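Long-range contacts in Tll1590 protein (Thermosynechococcus elongatus, PDB 6LDQ), which belongs to the sucrose-phosphate synthases, of the GT-B glycosyltransferase clan, and is seen here as a Rossmann-like domain of helices packed around a mainly parallel sheet: residues Gln130-Tyr135 with Cys169-Ser174; Ala162-Ala167 with Arg183-Ala188. All blocks are in the same frame, centred on the assembly; numbering follows the deposited sequence.

Interaction 1 (Gln130-Tyr135 with Cys169-Ser174)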
ATOM      1  N   GLN A 130       9.680  -1.347  -6.635  1.00 26.43           N
ATOM      2  CA  GLN A 130       8.589  -2.209  -7.070  1.00 23.00           C
ATOM      3  C   GLN A 130       7.325  -1.762  -6.357  1.00 22.38           C
ATOM      4  O   GLN A 130       7.270  -1.786  -5.126  1.00 20.32           O
ATOM      5  CB  GLN A 130       8.894  -3.674  -6.762  1.00 24.48           C
ATOM      6  CG  GLN A 130      10.261  -4.140  -7.236  1.00 29.63           C
ATOM      7  CD  GLN A 130      10.496  -3.851  -8.702  1.00 33.44           C
ATOM      8  OE1 GLN A 130       9.645  -4.138  -9.542  1.00 30.75           O
ATOM      9  NE2 GLN A 130      11.650  -3.266  -9.016  1.00 37.04           N
ATOM     10  N   TRP A 131       6.313  -1.350  -7.119  1.00 23.22           N
ATOM     11  CA  TRP A 131       5.106  -0.759  -6.554  1.00 20.75           C
ATOM     12  C   TRP A 131       3.931  -1.694  -6.811  1.00 22.52           C
ATOM     13  O   TRP A 131       3.560  -1.930  -7.967  1.00 19.68           O
ATOM     14  CB  TRP A 131       4.853   0.628  -7.150  1.00 19.35           C
ATOM     15  CG  TRP A 131       3.595   1.297  -6.676  1.00 19.61           C
ATOM     16  CD1 TRP A 131       2.947   1.093  -5.491  1.00 18.54           C
ATOM     17  CD2 TRP A 131       2.841   2.295  -7.378  1.00 19.73           C
ATOM     18  NE1 TRP A 131       1.829   1.891  -5.418  1.00 19.31           N
ATOM     19  CE2 TRP A 131       1.745   2.642  -6.563  1.00 21.34           C
ATOM     20  CE3 TRP A 131       2.984   2.927  -8.618  1.00 23.07           C
ATOM     21  CZ2 TRP A 131       0.796   3.595  -6.949  1.00 15.15           C
ATOM     22  CZ3 TRP A 131       2.018   3.867  -9.005  1.00 18.58           C
ATOM     23  CH2 TRP A 131       0.950   4.176  -8.173  1.00 14.56           C
ATOM     24  N   LEU A 132       3.361  -2.238  -5.742  1.00 20.12           N
ATOM     25  CA  LEU A 132       2.139  -3.018  -5.845  1.00 20.59           C
ATOM     26  C   LEU A 132       1.006  -2.253  -5.190  1.00 18.14           C
ATOM     27  O   LEU A 132       1.201  -1.566  -4.188  1.00 18.95           O
ATOM     28  CB  LEU A 132       2.255  -4.380  -5.169  1.00 21.10           C
ATOM     29  CG  LEU A 132       3.241  -5.336  -5.823  1.00 18.84           C
ATOM     30  CD1 LEU A 132       4.537  -5.209  -5.052  1.00 18.44           C
ATOM     31  CD2 LEU A 132       2.708  -6.765  -5.835  1.00 19.93           C
ATOM     32  N   HIS A 133      -0.191  -2.412  -5.736  1.00 19.73           N
ATOM     33  CA  HIS A 133      -1.335  -1.725  -5.171  1.00 15.21           C
ATOM     34  C   HIS A 133      -2.516  -2.670  -5.068  1.00 15.16           C
ATOM     35  O   HIS A 133      -2.831  -3.383  -6.024  1.00 16.47           O
ATOM     36  CB  HIS A 133      -1.721  -0.507  -5.986  1.00 15.93           C
ATOM     37  CG  HIS A 133      -2.716   0.332  -5.275  1.00 17.23           C
ATOM     38  ND1 HIS A 133      -2.373   1.462  -4.576  1.00 18.70           N
ATOM     39  CD2 HIS A 133      -4.022   0.117  -5.020  1.00 24.19           C
ATOM     40  CE1 HIS A 133      -3.453   1.964  -4.003  1.00 19.53           C
ATOM     41  NE2 HIS A 133      -4.471   1.173  -4.269  1.00 21.80           N
ATOM     42  N   THR A 134      -3.157  -2.675  -3.907  1.00 14.15           N
ATOM     43  CA  THR A 134      -4.402  -3.395  -3.700  1.00 15.55           C
ATOM     44  C   THR A 134      -5.599  -2.456  -3.891  1.00 17.15           C
ATOM     45  O   THR A 134      -5.709  -1.433  -3.209  1.00 16.85           O
ATOM     46  CB  THR A 134      -4.436  -4.024  -2.316  1.00 15.10           C
ATOM     47  OG1 THR A 134      -3.409  -5.042  -2.236  1.00 15.72           O
ATOM     48  CG2 THR A 134      -5.809  -4.633  -2.081  1.00 16.04           C
ATOM     49  N   TYR A 135      -6.494  -2.843  -4.791  1.00 19.58           N
ATOM     50  CA  TYR A 135      -7.729  -2.128  -5.105  1.00 17.52           C
ATOM     51  C   TYR A 135      -8.838  -2.473  -4.117  1.00 17.58           C
ATOM     52  O   TYR A 135      -8.951  -3.613  -3.675  1.00 17.51           O
ATOM     53  CB  TYR A 135      -8.235  -2.515  -6.498  1.00 20.55           C
ATOM     54  CG  TYR A 135      -9.606  -1.919  -6.740  1.00 15.71           C
ATOM     55  CD1 TYR A 135      -9.744  -0.563  -6.791  1.00 18.65           C
ATOM     56  CD2 TYR A 135     -10.754  -2.683  -6.827  1.00 20.18           C
ATOM     57  CE1 TYR A 135     -10.933   0.070  -6.982  1.00 17.72           C
ATOM     58  CE2 TYR A 135     -12.005  -2.047  -7.035  1.00 17.55           C
ATOM     59  CZ  TYR A 135     -12.052  -0.654  -7.098  1.00 20.37           C
ATOM     60  OH  TYR A 135     -13.199   0.070  -7.266  1.00 17.14           O
ATOM     61  N   CYS A 169       1.983  -3.981 -10.286  1.00 21.66           N
ATOM     62  CA  CYS A 169       0.867  -4.913 -10.211  1.00 22.23           C
ATOM     63  C   CYS A 169      -0.231  -4.392  -9.296  1.00 22.27           C
ATOM     64  O   CYS A 169       0.043  -3.927  -8.188  1.00 19.76           O
ATOM     65  CB  CYS A 169       1.319  -6.292  -9.728  1.00 21.38           C
ATOM     66  SG  CYS A 169      -0.044  -7.430  -9.591  1.00 29.05           S
ATOM     67  N   VAL A 170      -1.480  -4.525  -9.748  1.00 17.76           N
ATOM     68  CA  VAL A 170      -2.639  -4.122  -8.962  1.00 18.38           C
ATOM     69  C   VAL A 170      -3.418  -5.356  -8.524  1.00 18.22           C
ATOM     70  O   VAL A 170      -3.852  -6.150  -9.365  1.00 22.73           O
ATOM     71  CB  VAL A 170      -3.548  -3.165  -9.745  1.00 21.19           C
ATOM     72  CG1 VAL A 170      -4.791  -2.888  -8.926  1.00 19.20           C
ATOM     73  CG2 VAL A 170      -2.803  -1.894 -10.050  1.00 16.14           C
ATOM     74  N   ILE A 171      -3.637  -5.485  -7.224  1.00 19.46           N
ATOM     75  CA  ILE A 171      -4.314  -6.635  -6.638  1.00 17.16           C
ATOM     76  C   ILE A 171      -5.804  -6.326  -6.490  1.00 18.63           C
ATOM     77  O   ILE A 171      -6.190  -5.265  -5.978  1.00 19.76           O
ATOM     78  CB  ILE A 171      -3.667  -7.003  -5.286  1.00 16.64           C
ATOM     79  CG1 ILE A 171      -2.283  -7.616  -5.540  1.00 18.70           C
ATOM     80  CG2 ILE A 171      -4.551  -7.988  -4.516  1.00 16.91           C
ATOM     81  CD1 ILE A 171      -1.145  -6.976  -4.791  1.00 25.05           C
ATOM     82  N   VAL A 172      -6.646  -7.227  -7.000  1.00 20.42           N
ATOM     83  CA  VAL A 172      -8.089  -7.169  -6.797  1.00 16.76           C
ATOM     84  C   VAL A 172      -8.485  -8.278  -5.838  1.00 17.32           C
ATOM     85  O   VAL A 172      -7.846  -9.338  -5.792  1.00 22.80           O
ATOM     86  CB  VAL A 172      -8.845  -7.302  -8.134  1.00 17.54           C
ATOM     87  CG1 VAL A 172      -8.645  -6.046  -8.977  1.00 16.38           C
ATOM     88  CG2 VAL A 172      -8.358  -8.529  -8.884  1.00 17.90           C
ATOM     89  N   THR A 173      -9.536  -8.048  -5.064  1.00 14.80           N
ATOM     90  CA  THR A 173      -9.901  -9.006  -4.026  1.00 20.79           C
ATOM     91  C   THR A 173     -11.116  -9.850  -4.383  1.00 21.03           C
ATOM     92  O   THR A 173     -11.508 -10.704  -3.589  1.00 20.03           O
ATOM     93  CB  THR A 173     -10.132  -8.295  -2.681  1.00 21.71           C
ATOM     94  OG1 THR A 173     -11.343  -7.539  -2.722  1.00 27.99           O
ATOM     95  CG2 THR A 173      -8.975  -7.362  -2.359  1.00 21.80           C
ATOM     96  N   SER A 174     -11.709  -9.650  -5.556  1.00 23.68           N
ATOM     97  CA  SER A 174     -12.805 -10.497  -6.004  1.00 23.41           C
ATOM     98  C   SER A 174     -12.985 -10.284  -7.495  1.00 22.84           C
ATOM     99  O   SER A 174     -12.615  -9.225  -8.015  1.00 20.58           O
ATOM    100  CB  SER A 174     -14.108 -10.172  -5.262  1.00 28.38           C
ATOM    101  OG  SER A 174     -14.506  -8.836  -5.496  1.00 25.28           O
TER
HETATM  102  O   HOH W   1     -10.626  -5.697  -4.853  1.00 18.52           O

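Interaction 2 (Ala162-Ala167 with Arg183-Ala188)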
ATOM      1  N   ALA A 162      -4.213   6.437 -13.181  1.00 19.95           N
ATOM      2  CA  ALA A 162      -2.767   6.637 -13.092  1.00 19.87           C
ATOM      3  C   ALA A 162      -2.089   5.479 -12.373  1.00 15.17           C
ATOM      4  O   ALA A 162      -0.978   5.084 -12.729  1.00 16.23           O
ATOM      5  CB  ALA A 162      -2.450   7.955 -12.386  1.00 18.26           C
ATOM      6  N   ILE A 163      -2.749   4.923 -11.363  1.00 14.76           N
ATOM      7  CA  ILE A 163      -2.164   3.817 -10.617  1.00 19.36           C
ATOM      8  C   ILE A 163      -2.120   2.561 -11.483  1.00 20.24           C
ATOM      9  O   ILE A 163      -1.085   1.892 -11.578  1.00 21.63           O
ATOM     10  CB  ILE A 163      -2.945   3.577  -9.319  1.00 14.59           C
ATOM     11  CG1 ILE A 163      -2.759   4.752  -8.361  1.00 18.57           C
ATOM     12  CG2 ILE A 163      -2.435   2.302  -8.641  1.00 15.54           C
ATOM     13  CD1 ILE A 163      -3.839   4.842  -7.322  1.00 14.85           C
ATOM     14  N   LEU A 164      -3.237   2.238 -12.145  1.00 17.09           N
ATOM     15  CA  LEU A 164      -3.261   1.068 -13.016  1.00 21.58           C
ATOM     16  C   LEU A 164      -2.180   1.152 -14.086  1.00 20.63           C
ATOM     17  O   LEU A 164      -1.565   0.135 -14.439  1.00 17.64           O
ATOM     18  CB  LEU A 164      -4.639   0.917 -13.663  1.00 17.02           C
ATOM     19  CG  LEU A 164      -5.715   0.328 -12.757  1.00 14.95           C
ATOM     20  CD1 LEU A 164      -7.102   0.635 -13.347  1.00 21.77           C
ATOM     21  CD2 LEU A 164      -5.498  -1.184 -12.599  1.00 16.42           C
ATOM     22  N   GLU A 165      -1.911   2.360 -14.585  1.00 15.86           N
ATOM     23  CA  GLU A 165      -0.972   2.534 -15.686  1.00 19.36           C
ATOM     24  C   GLU A 165       0.486   2.447 -15.254  1.00 18.99           C
ATOM     25  O   GLU A 165       1.342   2.088 -16.067  1.00 23.96           O
ATOM     26  CB  GLU A 165      -1.212   3.882 -16.370  1.00 25.60           C
ATOM     27  CG  GLU A 165      -2.484   3.937 -17.182  1.00 21.84           C
ATOM     28  CD  GLU A 165      -2.830   5.352 -17.607  1.00 29.63           C
ATOM     29  OE1 GLU A 165      -2.366   6.304 -16.946  1.00 30.28           O
ATOM     30  OE2 GLU A 165      -3.569   5.507 -18.597  1.00 38.43           O
ATOM     31  N   ASN A 166       0.804   2.790 -14.008  1.00 19.85           N
ATOM     32  CA  ASN A 166       2.195   2.924 -13.609  1.00 18.62           C
ATOM     33  C   ASN A 166       2.637   1.957 -12.525  1.00 19.50           C
ATOM     34  O   ASN A 166       3.849   1.794 -12.331  1.00 19.58           O
ATOM     35  CB  ASN A 166       2.475   4.359 -13.132  1.00 19.62           C
ATOM     36  CG  ASN A 166       2.478   5.351 -14.266  1.00 22.80           C
ATOM     37  OD1 ASN A 166       3.516   5.600 -14.881  1.00 31.53           O
ATOM     38  ND2 ASN A 166       1.312   5.935 -14.551  1.00 20.22           N
ATOM     39  N   ALA A 167       1.713   1.328 -11.808  1.00 17.52           N
ATOM     40  CA  ALA A 167       2.104   0.342 -10.813  1.00 18.23           C
ATOM     41  C   ALA A 167       2.538  -0.950 -11.496  1.00 19.97           C
ATOM     42  O   ALA A 167       2.078  -1.290 -12.589  1.00 17.68           O
ATOM     43  CB  ALA A 167       0.953   0.070  -9.846  1.00 20.23           C
ATOM     44  N   ARG A 183     -14.688  -2.360 -16.344  1.00 20.01           N
ATOM     45  CA  ARG A 183     -15.867  -1.753 -16.959  1.00 20.96           C
ATOM     46  C   ARG A 183     -15.852  -0.240 -16.819  1.00 26.62           C
ATOM     47  O   ARG A 183     -16.150   0.483 -17.779  1.00 25.33           O
ATOM     48  CB  ARG A 183     -17.142  -2.314 -16.321  1.00 22.67           C
ATOM     49  CG  ARG A 183     -18.463  -2.053 -17.081  1.00 28.72           C
ATOM     50  CD  ARG A 183     -19.574  -2.945 -16.491  1.00 30.66           C
ATOM     51  NE  ARG A 183     -19.255  -3.283 -15.094  1.00 37.44           N
ATOM     52  CZ  ARG A 183     -20.142  -3.387 -14.102  1.00 29.07           C
ATOM     53  NH1 ARG A 183     -21.452  -3.205 -14.322  1.00 24.47           N
ATOM     54  NH2 ARG A 183     -19.707  -3.677 -12.889  1.00 16.04           N
ATOM     55  N   TRP A 184     -15.513   0.255 -15.630  1.00 20.22           N
ATOM     56  CA  TRP A 184     -15.773   1.642 -15.301  1.00 22.19           C
ATOM     57  C   TRP A 184     -14.521   2.485 -15.148  1.00 24.36           C
ATOM     58  O   TRP A 184     -14.617   3.709 -15.258  1.00 21.15           O
ATOM     59  CB  TRP A 184     -16.597   1.726 -14.008  1.00 18.90           C
ATOM     60  CG  TRP A 184     -17.977   1.197 -14.173  1.00 22.61           C
ATOM     61  CD1 TRP A 184     -18.421  -0.052 -13.853  1.00 21.31           C
ATOM     62  CD2 TRP A 184     -19.105   1.901 -14.714  1.00 21.76           C
ATOM     63  NE1 TRP A 184     -19.759  -0.166 -14.149  1.00 26.57           N
ATOM     64  CE2 TRP A 184     -20.201   1.019 -14.678  1.00 20.70           C
ATOM     65  CE3 TRP A 184     -19.291   3.195 -15.208  1.00 23.35           C
ATOM     66  CZ2 TRP A 184     -21.467   1.383 -15.135  1.00 25.38           C
ATOM     67  CZ3 TRP A 184     -20.548   3.555 -15.662  1.00 27.20           C
ATOM     68  CH2 TRP A 184     -21.617   2.651 -15.623  1.00 28.00           C
ATOM     69  N   VAL A 185     -13.361   1.875 -14.899  1.00 19.63           N
ATOM     70  CA  VAL A 185     -12.154   2.649 -14.637  1.00 21.38           C
ATOM     71  C   VAL A 185     -11.194   2.543 -15.817  1.00 19.00           C
ATOM     72  O   VAL A 185     -10.966   3.528 -16.523  1.00 21.62           O
ATOM     73  CB  VAL A 185     -11.482   2.209 -13.321  1.00 17.25           C
ATOM     74  CG1 VAL A 185     -10.178   2.980 -13.091  1.00 17.61           C
ATOM     75  CG2 VAL A 185     -12.428   2.394 -12.150  1.00 19.08           C
ATOM     76  N   SER A 186     -10.605   1.369 -16.036  1.00 18.38           N
ATOM     77  CA  SER A 186      -9.628   1.262 -17.113  1.00 16.94           C
ATOM     78  C   SER A 186      -9.284  -0.201 -17.336  1.00 20.53           C
ATOM     79  O   SER A 186      -9.263  -0.992 -16.388  1.00 21.81           O
ATOM     80  CB  SER A 186      -8.352   2.055 -16.788  1.00 22.38           C
ATOM     81  OG  SER A 186      -7.353   1.830 -17.759  1.00 20.63           O
ATOM     82  N   LYS A 187      -8.978  -0.538 -18.590  1.00 21.42           N
ATOM     83  CA  LYS A 187      -8.494  -1.869 -18.953  1.00 22.55           C
ATOM     84  C   LYS A 187      -6.983  -2.003 -18.830  1.00 23.29           C
ATOM     85  O   LYS A 187      -6.443  -3.099 -19.050  1.00 19.92           O
ATOM     86  CB  LYS A 187      -8.895  -2.213 -20.391  1.00 21.32           C
ATOM     87  CG  LYS A 187     -10.389  -2.124 -20.689  1.00 29.74           C
ATOM     88  CD  LYS A 187     -10.950  -3.479 -21.036  1.00 28.30           C
ATOM     89  CE  LYS A 187     -12.416  -3.600 -20.637  1.00 32.60           C
ATOM     90  NZ  LYS A 187     -13.211  -2.375 -20.958  1.00 29.95           N
ATOM     91  N   ALA A 188      -6.292  -0.919 -18.509  1.00 21.11           N
ATOM     92  CA  ALA A 188      -4.844  -0.914 -18.470  1.00 24.22           C
ATOM     93  C   ALA A 188      -4.333  -1.640 -17.225  1.00 18.19           C
ATOM     94  O   ALA A 188      -5.068  -1.876 -16.264  1.00 20.35           O
ATOM     95  CB  ALA A 188      -4.326   0.528 -18.517  1.00 19.51           C
TER

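Interaction 1 (Gln130-Tyr135 with Cys169-Ser174)
His133 and Val170 lie in register between strands 130-134 and 169-172, whose short axes approach to 4.4 Å at an angle of 20°, so the strands run parallel. They are consecutive in the chain apart from helix 153-166, and thus form the beta-alpha-beta crossover of a Rossmann-like sheet. His133 uses both of its peptide groups: its N donates to Cys169 O (2.9 Å), and its O accepts from Ile171 N at 2.6 Å. Tyr135 N then donates to Ile171 O (2.7 Å), continuing the alternation, whereas the bond from Cys169 N to Trp131 O at the other end is weak. Side chains divide between the sheet faces. Leu132, Thr134, Cys169 and Ile171 share one, where helix 200-216 supplies Leu214 against Leu132 and Met207 against Ile171. Leu132 CD2 meets Ile171 CD1 at 4.0 Å, the two side chains crossing obliquely. The Thr134 torsion (OG1 chi1 -66°) turns the methyl to the Thr173 side, CG2 to CG2 4.2 Å, and puts OG1 3.6 Å from Ile171 CB. That buried hydroxyl is satisfied beyond the strand pair, hydrogen-bonding His110 NE2 and Tyr32 OH. His133 belongs to the other face together with Val170; its ND1 and the indole NE1 of Trp131 both hydrogen-bond Thr111 OG1 on strand 108-112, and the ND1 bond orients the imidazole, which lies close to a bound thiocyanate ion. At the last backbone bond Tyr135 CB packs on the CG1 methyls of Val170 and Val172; just beyond it a water bridges the chains, donating to Tyr135 O and accepting from both Thr173 N (2.6 Å) and Thr173 OG1, the latter placed between its own N and carbonyl carbon by a chi1 of 71°.

Interaction 2 (Ala162-Ala167 with Arg183-Ala188)
Leu164, in the last turn of helix 153-166, pushes its forked end against Val185, Ser186 and Ala188, joining the C-terminal ends of two helices that pack on the same face of the Rossmann-like sheet. The two branches touch different things. CD1 sits 3.9 Å from Val185 CG1 and equally 3.9 Å from Ser186 CB, while CD2 lies against the backbone, 3.8 Å from Ala188 O. With CG anti to its carbonyl carbon (chi1 -78°), the leucine points its fork across the gap between the helices and crosses the valine side chain at about a right angle. One residue on, Glu165 adds an outer contact made by its aliphatic part alone: CG approaches Ala188 CB to 4.1 Å, at an exposed edge. These contacts are van der Waals in kind, and their shape depends on how the second segment is folded. Ser186 OG accepts from Ala188 N at 3.0 Å, an ST turn, made here with OG anti to the serine's own N (chi1 173°), in a turn from which Ala188 CB faces helix 153-166. Arg182 holds the same turn, its NH1 hydrogen-bonding both Ser186 O and Ala188 O. Further out, Val185 also packs on Leu157, and Leu164 on Leu181, extending the apolar seam between helices 153-166 and 175-185; a thiocyanate ion lies near the leucine. The far side of the first segment is shaped by the helix end. Ile163 O accepts from both Asn166 N and Ala167 N as the helix stops, and Asn166 folds its amide back along the final turn, where ND2 donates to a lone pair of Ala162 O at 3.0 Å, almost straight (171° at the hydrogen) and with the acceptor in the amide plane.

In the fold
Coming from the N-terminal strands and helices, the chain enters strand 130-134, runs through helix 153-166, returns as strand 169-172 and continues into helix 175-185. Interaction 1 closes the beta-alpha-beta unit between the two strands; interaction 2 then closes the following alpha-beta-alpha unit between the two helices. Their segments alternate, so the loops cross instead of nesting, and the whole of helix 153-166, with segment 162-167 at its end, lies inside the first loop. The two contacts, with centres 11 Å apart, also touch: Trp131 CH2 packs 3.8 Å from Ile163 CG1, and Val170 CG2 lies 3.8 Å from Leu164 CD2. Sheet and helix layer are thereby tied together on one face.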